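Putative glutathione S-transferase (Corynebacterium glutamicum, PDB 3M1G) probably acts as a glutathione transferase of the omega-like, ECM4-related group, using a cysteine nucleophile in a thioredoxin-like domain. Local coordinates at residues D32-S43 and T52-Y62; F295-Y303 and V315-F324. One frame throughout, in Å; residues are numbered along the deposited sequence.

Interaction 1: residues D32-S43 and T52-Y62. With GOL (glycerol), chain F.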
loop_
_atom_site.group_PDB
_atom_site.type_symbol
_atom_site.label_atom_id
_atom_site.label_comp_id
_atom_site.label_asym_id
_atom_site.label_seq_id
_atom_site.Cartn_x
_atom_site.Cartn_y
_atom_site.Cartn_z
ATOM N N ASP A 32 4.363 8.946 36.404
ATOM C CA ASP A 32 5.756 9.249 36.061
ATOM C C ASP A 32 6.699 9.160 37.252
ATOM O O ASP A 32 7.666 9.918 37.332
ATOM C CB ASP A 32 5.887 10.628 35.364
ATOM C CG ASP A 32 5.418 11.774 36.242
ATOM O OD1 ASP A 32 4.680 11.514 37.230
ATOM O OD2 ASP A 32 5.783 12.941 35.965
ATOM N N ASP A 33 6.450 8.220 38.174
ATOM C CA ASP A 33 7.489 7.830 39.135
ATOM C C ASP A 33 8.639 7.244 38.335
ATOM O O ASP A 33 8.481 6.965 37.154
ATOM C CB ASP A 33 6.996 6.761 40.128
ATOM C CG ASP A 33 6.015 7.284 41.127
ATOM O OD1 ASP A 33 5.743 8.519 41.159
ATOM O OD2 ASP A 33 5.530 6.451 41.941
ATOM N N ARG A 34 9.796 7.052 38.974
ATOM C CA ARG A 34 10.974 6.508 38.293
ATOM C C ARG A 34 11.631 5.475 39.195
ATOM O O ARG A 34 11.514 5.562 40.431
ATOM C CB ARG A 34 11.964 7.634 37.957
ATOM C CG ARG A 34 11.456 8.579 36.862
ATOM C CD ARG A 34 12.458 9.749 36.612
ATOM N NE ARG A 34 13.761 9.176 36.254
ATOM C CZ ARG A 34 14.952 9.615 36.678
ATOM N NH1 ARG A 34 15.067 10.663 37.468
ATOM N NH2 ARG A 34 16.061 8.978 36.315
ATOM N N ILE A 35 12.245 4.474 38.576
ATOM C CA ILE A 35 13.044 3.501 39.279
ATOM C C ILE A 35 14.512 3.885 39.096
ATOM O O ILE A 35 14.982 3.983 37.968
ATOM C CB ILE A 35 12.787 2.049 38.803
ATOM C CG1 ILE A 35 11.288 1.775 38.633
ATOM C CG2 ILE A 35 13.352 1.063 39.841
ATOM C CD1 ILE A 35 10.909 0.323 38.288
ATOM N N VAL A 36 15.208 4.140 40.197
ATOM C CA VAL A 36 16.537 4.721 40.162
ATOM C C VAL A 36 17.568 3.984 41.027
ATOM O O VAL A 36 17.233 3.256 41.964
ATOM C CB VAL A 36 16.516 6.218 40.554
ATOM C CG1 VAL A 36 15.533 6.994 39.659
ATOM C CG2 VAL A 36 16.179 6.403 42.049
ATOM N N ALA A 37 18.825 4.195 40.658
ATOM C CA ALA A 37 19.990 3.623 41.326
ATOM C C ALA A 37 20.240 4.227 42.704
ATOM O O ALA A 37 20.764 3.524 43.569
ATOM C CB ALA A 37 21.253 3.781 40.445
ATOM N N ASP A 38 19.849 5.475 42.956
ATOM C CA ASP A 38 20.192 6.092 44.259
ATOM C C ASP A 38 19.101 5.953 45.334
ATOM O O ASP A 38 19.122 6.645 46.350
ATOM C CB ASP A 38 20.636 7.553 44.102
ATOM C CG ASP A 38 19.578 8.434 43.478
ATOM O OD1 ASP A 38 18.498 7.932 43.159
ATOM O OD2 ASP A 38 19.825 9.641 43.289
ATOM N N VAL A 39 18.152 5.053 45.121
ATOM C CA VAL A 39 17.266 4.639 46.183
ATOM C C VAL A 39 17.593 3.154 46.409
ATOM O O VAL A 39 17.675 2.362 45.463
ATOM C CB VAL A 39 15.780 4.859 45.849
ATOM C CG1 VAL A 39 14.901 4.241 46.914
ATOM C CG2 VAL A 39 15.476 6.328 45.644
ATOM N N PRO A 40 17.801 2.773 47.665
ATOM C CA PRO A 40 18.336 1.438 47.893
ATOM C C PRO A 40 17.302 0.316 47.915
ATOM O O PRO A 40 16.133 0.517 48.218
ATOM C CB PRO A 40 19.035 1.564 49.237
ATOM C CG PRO A 40 18.378 2.723 49.921
ATOM C CD PRO A 40 17.979 3.662 48.818
ATOM N N ALA A 41 17.780 -0.884 47.670
ATOM C CA ALA A 41 16.932 -2.049 47.472
ATOM C C ALA A 41 16.120 -2.323 48.727
ATOM O O ALA A 41 16.643 -2.244 49.838
ATOM C CB ALA A 41 17.803 -3.253 47.103
ATOM N N GLY A 42 14.845 -2.633 48.527
ATOM C CA GLY A 42 13.937 -2.915 49.597
ATOM C C GLY A 42 13.168 -1.692 50.076
ATOM O O GLY A 42 12.220 -1.840 50.808
ATOM N N SER A 43 13.616 -0.485 49.707
ATOM C CA SER A 43 13.010 0.755 50.184
ATOM C C SER A 43 11.584 0.908 49.660
ATOM O O SER A 43 11.260 0.506 48.552
ATOM C CB SER A 43 13.826 1.955 49.689
ATOM O OG SER A 43 13.246 3.194 50.067
ATOM N N THR A 52 6.569 13.502 42.563
ATOM C CA THR A 52 6.685 12.109 42.138
ATOM C C THR A 52 7.390 11.314 43.215
ATOM O O THR A 52 7.838 11.850 44.224
ATOM C CB THR A 52 7.428 11.983 40.784
ATOM O OG1 THR A 52 8.829 12.304 40.952
ATOM C CG2 THR A 52 6.804 12.911 39.752
ATOM N N PHE A 53 7.530 10.011 42.982
ATOM C CA PHE A 53 8.292 9.170 43.889
ATOM C C PHE A 53 9.352 8.423 43.124
ATOM O O PHE A 53 9.174 8.099 41.957
ATOM C CB PHE A 53 7.378 8.164 44.602
ATOM C CG PHE A 53 6.429 8.769 45.602
ATOM C CD1 PHE A 53 5.268 9.412 45.194
ATOM C CD2 PHE A 53 6.666 8.653 46.953
ATOM C CE1 PHE A 53 4.389 9.945 46.142
ATOM C CE2 PHE A 53 5.797 9.168 47.882
ATOM C CZ PHE A 53 4.651 9.826 47.468
ATOM N N HIS A 54 10.467 8.149 43.785
ATOM C CA HIS A 54 11.543 7.336 43.210
ATOM C C HIS A 54 11.637 5.999 43.949
ATOM O O HIS A 54 11.659 5.952 45.195
ATOM C CB HIS A 54 12.883 8.055 43.288
ATOM C CG HIS A 54 13.042 9.144 42.269
ATOM N ND1 HIS A 54 14.162 9.941 42.210
ATOM C CD2 HIS A 54 12.188 9.619 41.335
ATOM C CE1 HIS A 54 14.003 10.828 41.245
ATOM N NE2 HIS A 54 12.815 10.659 40.703
ATOM N N TRP A 55 11.648 4.931 43.157
ATOM C CA TRP A 55 11.684 3.568 43.617
ATOM C C TRP A 55 13.109 3.018 43.359
ATOM O O TRP A 55 13.820 3.556 42.541
ATOM C CB TRP A 55 10.687 2.726 42.829
ATOM C CG TRP A 55 9.266 3.116 42.909
ATOM C CD1 TRP A 55 8.706 4.312 42.510
ATOM C CD2 TRP A 55 8.171 2.310 43.392
ATOM N NE1 TRP A 55 7.349 4.280 42.706
ATOM C CE2 TRP A 55 6.991 3.069 43.239
ATOM C CE3 TRP A 55 8.075 1.017 43.906
ATOM C CZ2 TRP A 55 5.716 2.578 43.610
ATOM C CZ3 TRP A 55 6.830 0.524 44.245
ATOM C CH2 TRP A 55 5.655 1.315 44.100
ATOM N N PRO A 56 13.499 1.951 44.060
ATOM C CA PRO A 56 14.832 1.398 43.941
ATOM C C PRO A 56 14.972 0.371 42.851
ATOM O O PRO A 56 14.095 -0.485 42.700
ATOM C CB PRO A 56 15.062 0.746 45.311
ATOM C CG PRO A 56 13.709 0.306 45.719
ATOM C CD PRO A 56 12.771 1.382 45.214
ATOM N N VAL A 57 16.060 0.445 42.087
ATOM C CA VAL A 57 16.393 -0.682 41.180
ATOM C C VAL A 57 16.756 -1.896 42.047
ATOM O O VAL A 57 17.473 -1.764 43.051
ATOM C CB VAL A 57 17.511 -0.365 40.203
ATOM C CG1 VAL A 57 17.127 0.802 39.258
ATOM C CG2 VAL A 57 18.829 -0.050 40.945
ATOM N N GLU A 58 16.132 -3.030 41.737
ATOM C CA GLU A 58 16.438 -4.314 42.317
ATOM C C GLU A 58 15.819 -5.408 41.471
ATOM O O GLU A 58 14.834 -5.165 40.768
ATOM C CB GLU A 58 15.929 -4.428 43.767
ATOM C CG GLU A 58 14.454 -4.187 43.927
ATOM C CD GLU A 58 14.002 -4.218 45.383
ATOM O OE1 GLU A 58 13.747 -5.321 45.932
ATOM O OE2 GLU A 58 13.847 -3.106 45.966
ATOM N N ALA A 59 16.403 -6.604 41.555
ATOM C CA ALA A 59 15.970 -7.740 40.798
ATOM C C ALA A 59 14.713 -8.339 41.419
ATOM O O ALA A 59 14.579 -8.402 42.643
ATOM C CB ALA A 59 17.101 -8.844 40.744
ATOM N N GLY A 60 13.838 -8.860 40.578
ATOM C CA GLY A 60 12.724 -9.667 41.076
ATOM C C GLY A 60 11.602 -8.847 41.722
ATOM O O GLY A 60 10.772 -9.421 42.399
ATOM N N ARG A 61 11.582 -7.524 41.557
ATOM C CA ARG A 61 10.516 -6.725 42.176
ATOM C C ARG A 61 9.472 -6.229 41.145
ATOM O O ARG A 61 8.293 -6.089 41.483
ATOM C CB ARG A 61 11.086 -5.524 42.924
ATOM C CG ARG A 61 10.041 -4.715 43.735
ATOM C CD ARG A 61 10.709 -3.723 44.669
ATOM N NE ARG A 61 9.747 -2.864 45.384
ATOM C CZ ARG A 61 10.075 -1.998 46.338
ATOM N NH1 ARG A 61 11.354 -1.829 46.717
ATOM N NH2 ARG A 61 9.139 -1.258 46.908
ATOM N N TYR A 62 9.916 -5.969 39.928
ATOM C CA TYR A 62 9.086 -5.302 38.928
ATOM C C TYR A 62 8.837 -6.143 37.678
ATOM O O TYR A 62 9.657 -7.006 37.287
ATOM C CB TYR A 62 9.736 -3.982 38.498
ATOM C CG TYR A 62 10.176 -3.112 39.627
ATOM C CD1 TYR A 62 9.250 -2.397 40.378
ATOM C CD2 TYR A 62 11.539 -3.043 39.991
ATOM C CE1 TYR A 62 9.646 -1.605 41.413
ATOM C CE2 TYR A 62 11.958 -2.263 41.020
ATOM C CZ TYR A 62 11.020 -1.548 41.754
ATOM O OH TYR A 62 11.434 -0.746 42.794
HETATM C C1 GOL F . 15.701 10.802 46.801
HETATM O O1 GOL F . 15.598 11.799 47.808
HETATM C C2 GOL F . 16.866 11.031 45.817
HETATM O O2 GOL F . 16.649 12.222 45.039
HETATM C C3 GOL F . 16.983 9.761 44.950
HETATM O O3 GOL F . 16.616 9.859 43.563
HETATM O O HOH W 1 10.037 11.039 38.867
HETATM O O HOH W 2 13.068 12.597 38.092
HETATM O O HOH W 3 18.872 0.190 44.394
#

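Interaction 2: residues F295-Y303 and V315-F324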
loop_
_atom_site.group_PDB
_atom_site.type_symbol
_atom_site.label_atom_id
_atom_site.label_comp_id
_atom_site.label_asym_id
_atom_site.label_seq_id
_atom_site.Cartn_x
_atom_site.Cartn_y
_atom_site.Cartn_z
ATOM N N PHE A 295 4.725 -10.087 13.470
ATOM C CA PHE A 295 3.972 -9.412 12.407
ATOM C C PHE A 295 2.489 -9.776 12.424
ATOM O O PHE A 295 1.647 -8.935 12.114
ATOM C CB PHE A 295 4.577 -9.697 11.041
ATOM C CG PHE A 295 5.878 -8.991 10.794
ATOM C CD1 PHE A 295 5.904 -7.640 10.557
ATOM C CD2 PHE A 295 7.073 -9.693 10.771
ATOM C CE1 PHE A 295 7.092 -6.996 10.296
ATOM C CE2 PHE A 295 8.249 -9.072 10.526
ATOM C CZ PHE A 295 8.266 -7.700 10.278
ATOM N N THR A 296 2.169 -11.003 12.826
ATOM C CA THR A 296 0.768 -11.432 12.924
ATOM C C THR A 296 0.012 -10.659 13.977
ATOM O O THR A 296 -1.086 -10.199 13.717
ATOM C CB THR A 296 0.653 -12.941 13.183
ATOM O OG1 THR A 296 1.270 -13.628 12.094
ATOM C CG2 THR A 296 -0.821 -13.404 13.310
ATOM N N GLU A 297 0.601 -10.494 15.171
ATOM C CA GLU A 297 -0.092 -9.776 16.234
ATOM C C GLU A 297 -0.150 -8.305 15.928
ATOM O O GLU A 297 -1.134 -7.652 16.257
ATOM C CB GLU A 297 0.550 -10.021 17.610
ATOM C CG GLU A 297 0.271 -11.439 18.064
ATOM C CD GLU A 297 0.525 -11.717 19.525
ATOM O OE1 GLU A 297 0.810 -10.781 20.288
ATOM O OE2 GLU A 297 0.395 -12.904 19.913
ATOM N N ILE A 298 0.872 -7.766 15.299
ATOM C CA ILE A 298 0.809 -6.358 14.844
ATOM C C ILE A 298 -0.404 -6.167 13.888
ATOM O O ILE A 298 -1.288 -5.345 14.166
ATOM C CB ILE A 298 2.138 -5.934 14.173
ATOM C CG1 ILE A 298 3.259 -5.817 15.217
ATOM C CG2 ILE A 298 1.999 -4.619 13.334
ATOM C CD1 ILE A 298 4.662 -5.775 14.605
ATOM N N LYS A 299 -0.470 -6.951 12.809
ATOM C CA LYS A 299 -1.538 -6.769 11.795
ATOM C C LYS A 299 -2.930 -7.066 12.342
ATOM O O LYS A 299 -3.896 -6.342 12.085
ATOM C CB LYS A 299 -1.270 -7.636 10.563
ATOM C CG LYS A 299 -0.030 -7.221 9.752
ATOM C CD LYS A 299 0.308 -8.261 8.681
ATOM C CE LYS A 299 -0.707 -8.279 7.520
ATOM N NZ LYS A 299 -0.477 -9.450 6.642
ATOM N N GLN A 300 -3.047 -8.145 13.122
ATOM C CA GLN A 300 -4.332 -8.469 13.719
ATOM C C GLN A 300 -4.843 -7.342 14.623
ATOM O O GLN A 300 -6.039 -6.993 14.593
ATOM C CB GLN A 300 -4.247 -9.778 14.490
ATOM C CG GLN A 300 -4.174 -10.959 13.534
ATOM C CD GLN A 300 -4.140 -12.274 14.274
ATOM O OE1 GLN A 300 -4.002 -12.287 15.466
ATOM N NE2 GLN A 300 -4.268 -13.369 13.563
ATOM N N HIS A 301 -3.959 -6.747 15.408
ATOM C CA HIS A 301 -4.410 -5.731 16.343
ATOM C C HIS A 301 -5.007 -4.536 15.590
ATOM O O HIS A 301 -6.113 -4.093 15.857
ATOM C CB HIS A 301 -3.293 -5.231 17.242
ATOM C CG HIS A 301 -3.685 -4.011 18.015
ATOM N ND1 HIS A 301 -4.528 -4.069 19.105
ATOM C CD2 HIS A 301 -3.431 -2.697 17.804
ATOM C CE1 HIS A 301 -4.772 -2.842 19.533
ATOM N NE2 HIS A 301 -4.120 -1.992 18.763
ATOM N N TYR A 302 -4.282 -4.033 14.620
ATOM C CA TYR A 302 -4.706 -2.798 13.975
ATOM C C TYR A 302 -5.951 -3.040 13.128
ATOM O O TYR A 302 -6.936 -2.305 13.237
ATOM C CB TYR A 302 -3.566 -2.243 13.115
ATOM C CG TYR A 302 -2.530 -1.511 13.904
ATOM C CD1 TYR A 302 -1.457 -2.191 14.470
ATOM C CD2 TYR A 302 -2.627 -0.141 14.107
ATOM C CE1 TYR A 302 -0.493 -1.530 15.193
ATOM C CE2 TYR A 302 -1.673 0.546 14.840
ATOM C CZ TYR A 302 -0.607 -0.166 15.409
ATOM O OH TYR A 302 0.381 0.493 16.123
ATOM N N TYR A 303 -5.894 -4.072 12.293
ATOM C CA TYR A 303 -6.925 -4.303 11.269
ATOM C C TYR A 303 -8.214 -4.851 11.874
ATOM O O TYR A 303 -9.297 -4.618 11.312
ATOM C CB TYR A 303 -6.427 -5.238 10.148
ATOM C CG TYR A 303 -5.551 -4.567 9.118
ATOM C CD1 TYR A 303 -6.111 -3.801 8.088
ATOM C CD2 TYR A 303 -4.158 -4.668 9.165
ATOM C CE1 TYR A 303 -5.296 -3.180 7.104
ATOM C CE2 TYR A 303 -3.348 -4.055 8.177
ATOM C CZ TYR A 303 -3.942 -3.307 7.172
ATOM O OH TYR A 303 -3.178 -2.697 6.218
ATOM N N VAL A 315 -8.036 -8.820 7.763
ATOM C CA VAL A 315 -6.603 -8.572 7.782
ATOM C C VAL A 315 -6.017 -8.936 6.412
ATOM O O VAL A 315 -6.148 -10.073 5.977
ATOM C CB VAL A 315 -5.899 -9.422 8.878
ATOM C CG1 VAL A 315 -4.391 -9.046 9.008
ATOM C CG2 VAL A 315 -6.602 -9.259 10.256
ATOM N N PRO A 316 -5.396 -7.975 5.711
ATOM C CA PRO A 316 -4.819 -8.321 4.416
ATOM C C PRO A 316 -3.771 -9.424 4.536
ATOM O O PRO A 316 -3.029 -9.465 5.524
ATOM C CB PRO A 316 -4.135 -7.010 3.958
ATOM C CG PRO A 316 -4.701 -5.927 4.808
ATOM C CD PRO A 316 -5.104 -6.588 6.099
ATOM N N VAL A 317 -3.679 -10.277 3.532
ATOM C CA VAL A 317 -2.634 -11.307 3.507
ATOM C C VAL A 317 -1.263 -10.640 3.351
ATOM O O VAL A 317 -0.310 -11.052 3.982
ATOM C CB VAL A 317 -2.856 -12.360 2.398
ATOM C CG1 VAL A 317 -1.725 -13.454 2.448
ATOM C CG2 VAL A 317 -4.220 -13.007 2.604
ATOM N N GLY A 318 -1.199 -9.569 2.558
ATOM C CA GLY A 318 0.049 -8.881 2.336
ATOM C C GLY A 318 0.405 -7.869 3.399
ATOM O O GLY A 318 -0.340 -7.660 4.357
ATOM N N PRO A 319 1.546 -7.198 3.224
ATOM C CA PRO A 319 2.504 -7.349 2.161
ATOM C C PRO A 319 3.380 -8.594 2.313
ATOM O O PRO A 319 3.461 -9.191 3.393
ATOM C CB PRO A 319 3.387 -6.102 2.302
ATOM C CG PRO A 319 3.377 -5.860 3.783
ATOM C CD PRO A 319 1.961 -6.171 4.200
ATOM N N ASP A 320 4.068 -8.941 1.241
ATOM C CA ASP A 320 5.130 -9.927 1.335
ATOM C C ASP A 320 6.265 -9.363 2.211
ATOM O O ASP A 320 6.824 -8.302 1.925
ATOM C CB ASP A 320 5.640 -10.272 -0.043
ATOM C CG ASP A 320 6.925 -11.115 -0.018
ATOM O OD1 ASP A 320 7.138 -11.882 0.914
ATOM O OD2 ASP A 320 7.724 -10.972 -0.967
ATOM N N LEU A 321 6.593 -10.071 3.274
ATOM C CA LEU A 321 7.592 -9.585 4.251
ATOM C C LEU A 321 8.981 -10.200 4.066
ATOM O O LEU A 321 9.930 -9.901 4.847
ATOM C CB LEU A 321 7.079 -9.906 5.665
ATOM C CG LEU A 321 5.776 -9.253 6.124
ATOM C CD1 LEU A 321 5.245 -9.928 7.419
ATOM C CD2 LEU A 321 5.941 -7.742 6.269
ATOM N N SER A 322 9.133 -11.038 3.048
ATOM C CA SER A 322 10.321 -11.844 2.921
ATOM C C SER A 322 11.575 -10.973 2.736
ATOM O O SER A 322 12.668 -11.383 3.094
ATOM C CB SER A 322 10.162 -12.889 1.800
ATOM O OG SER A 322 10.123 -12.236 0.547
ATOM N N GLY A 323 11.410 -9.745 2.249
ATOM C CA GLY A 323 12.511 -8.807 2.091
ATOM C C GLY A 323 13.273 -8.428 3.350
ATOM O O GLY A 323 14.413 -8.017 3.253
ATOM N N PHE A 324 12.632 -8.543 4.520
ATOM C CA PHE A 324 13.236 -8.185 5.793
ATOM C C PHE A 324 14.527 -8.968 6.065
ATOM O O PHE A 324 15.380 -8.485 6.788
ATOM C CB PHE A 324 12.262 -8.399 6.976
ATOM C CG PHE A 324 11.402 -7.209 7.282
ATOM C CD1 PHE A 324 11.899 -6.124 7.963
ATOM C CD2 PHE A 324 10.111 -7.147 6.819
ATOM C CE1 PHE A 324 11.103 -5.040 8.243
ATOM C CE2 PHE A 324 9.299 -6.038 7.092
ATOM C CZ PHE A 324 9.788 -5.003 7.795
HETATM O O HOH W 4 2.301 -9.384 5.861
HETATM O O HOH W 5 -1.257 -5.336 5.142
#

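Interaction 1: residues D32-S43 and T52-Y62
R34-V36 and H54-P56 pair as short parallel strands whose local axes approach to 4.4 Å and diverge by 44°. The backbone bonds run R34 N to F53 O, W55 N to R34 O, V36 N to W55 O and V57 N to V36 O. F53 N reaches OD1 of D33 at 3.0 Å from above the carboxylate plane, while the indole NE1 of W55 meets D33 OD2 at 2.9 Å, almost straight (176°) and in the ring plane, which helps hold the indole's rotation. V36 CG1 sits over one face of the H54 imidazole, whose ND1 donates to a glycerol probably left from crystallisation. I35 sends CD1 squarely over the centre of the Y62 ring, 3.6 Å from its centroid; R61 CG packs on the opposite face. I35, W55 and Y62 all touch V150, so the small sheet lies against strand 149-151 of the four-stranded sheet. R61, with CG opposite its backbone N (chi1 -174°) and extended on to NE, lays its guanidinium edge against S43 O, NH1 at 3.0 Å and NH2 at 3.2 Å. E58 OE2 accepts from G42 N at 2.8 Å and is salt-bridged to R61 NH1, the two coming from opposite faces. With E143 salt-bridged to R61 NE, the arginine's charge is probably well balanced; backbone bonds set the register, and D33, E58 and R61 add polar ties at the two ends.

Interaction 2: residues F295-Y303 and V315-F324
K299 leaves its helix with CG anti to the carbonyl carbon (chi1 -67°) and bends at chi3 (71°), which carries NZ across to the backbone of P316-G318. NZ donates to P316 O at 2.8 Å and to G318 O at 2.9 Å; the first carbonyl is met somewhat tilted from its plane, the second from well above it. V317 O lies 3.1 Å from the same NZ, and a water accepts from NZ and donates to P319 O. One ammonium thus bonds two carbonyls directly and a third through water, in a loop that turns through the cis peptide before P319; their partial charges would probably favour a protonated lysine.

One turn of helix on, Y303 offers a ring face to P316: CD stands 3.4 Å from the ring centroid, practically on the normal, a CH-pi contact. V315 packs beside it, with CG1 against K299 CB (3.8 Å) and CG2 against Y303 CB. At the other end, L321 CD1 lies over one face of the F295 ring, 3.6 Å from F295 CG. F295 CZ points onto a face of F324, meeting CE2 at 3.7 Å, with the ring planes 44° apart.

Y302, on the same helix, hydrogen-bonds Y201 and Y259 and is predicted to lower the pKa of the active-site cysteine. Q209 and H212 of the second subunit bond to V315 O and V317 N. The 315-324 segment runs along one side of helix 295-305, while helix 255-259 packs against K299 and Y303, and V253 of helix 243-253 touches F295 and F324.

In the fold
From the N terminus, interaction 1 comes first and closes a short loop between parallel strands: the eight residues between its segments include strand 46-47, which pairs antiparallel with 53-56 in a small three-stranded sheet. The chain then enters the four-stranded sheet at strand 62-66, part of the thioredoxin-like domain, and runs through the helices of the C-terminal domain before interaction 2. That contact closes a second local loop, folding the segment after helix 295-305 back along it. The two contacts are in series, neither nested nor crossed. The centres of interactions 1 and 2 are about 38 Å apart, on opposite sides of the chain's centre; interaction 2 alone meets the second subunit.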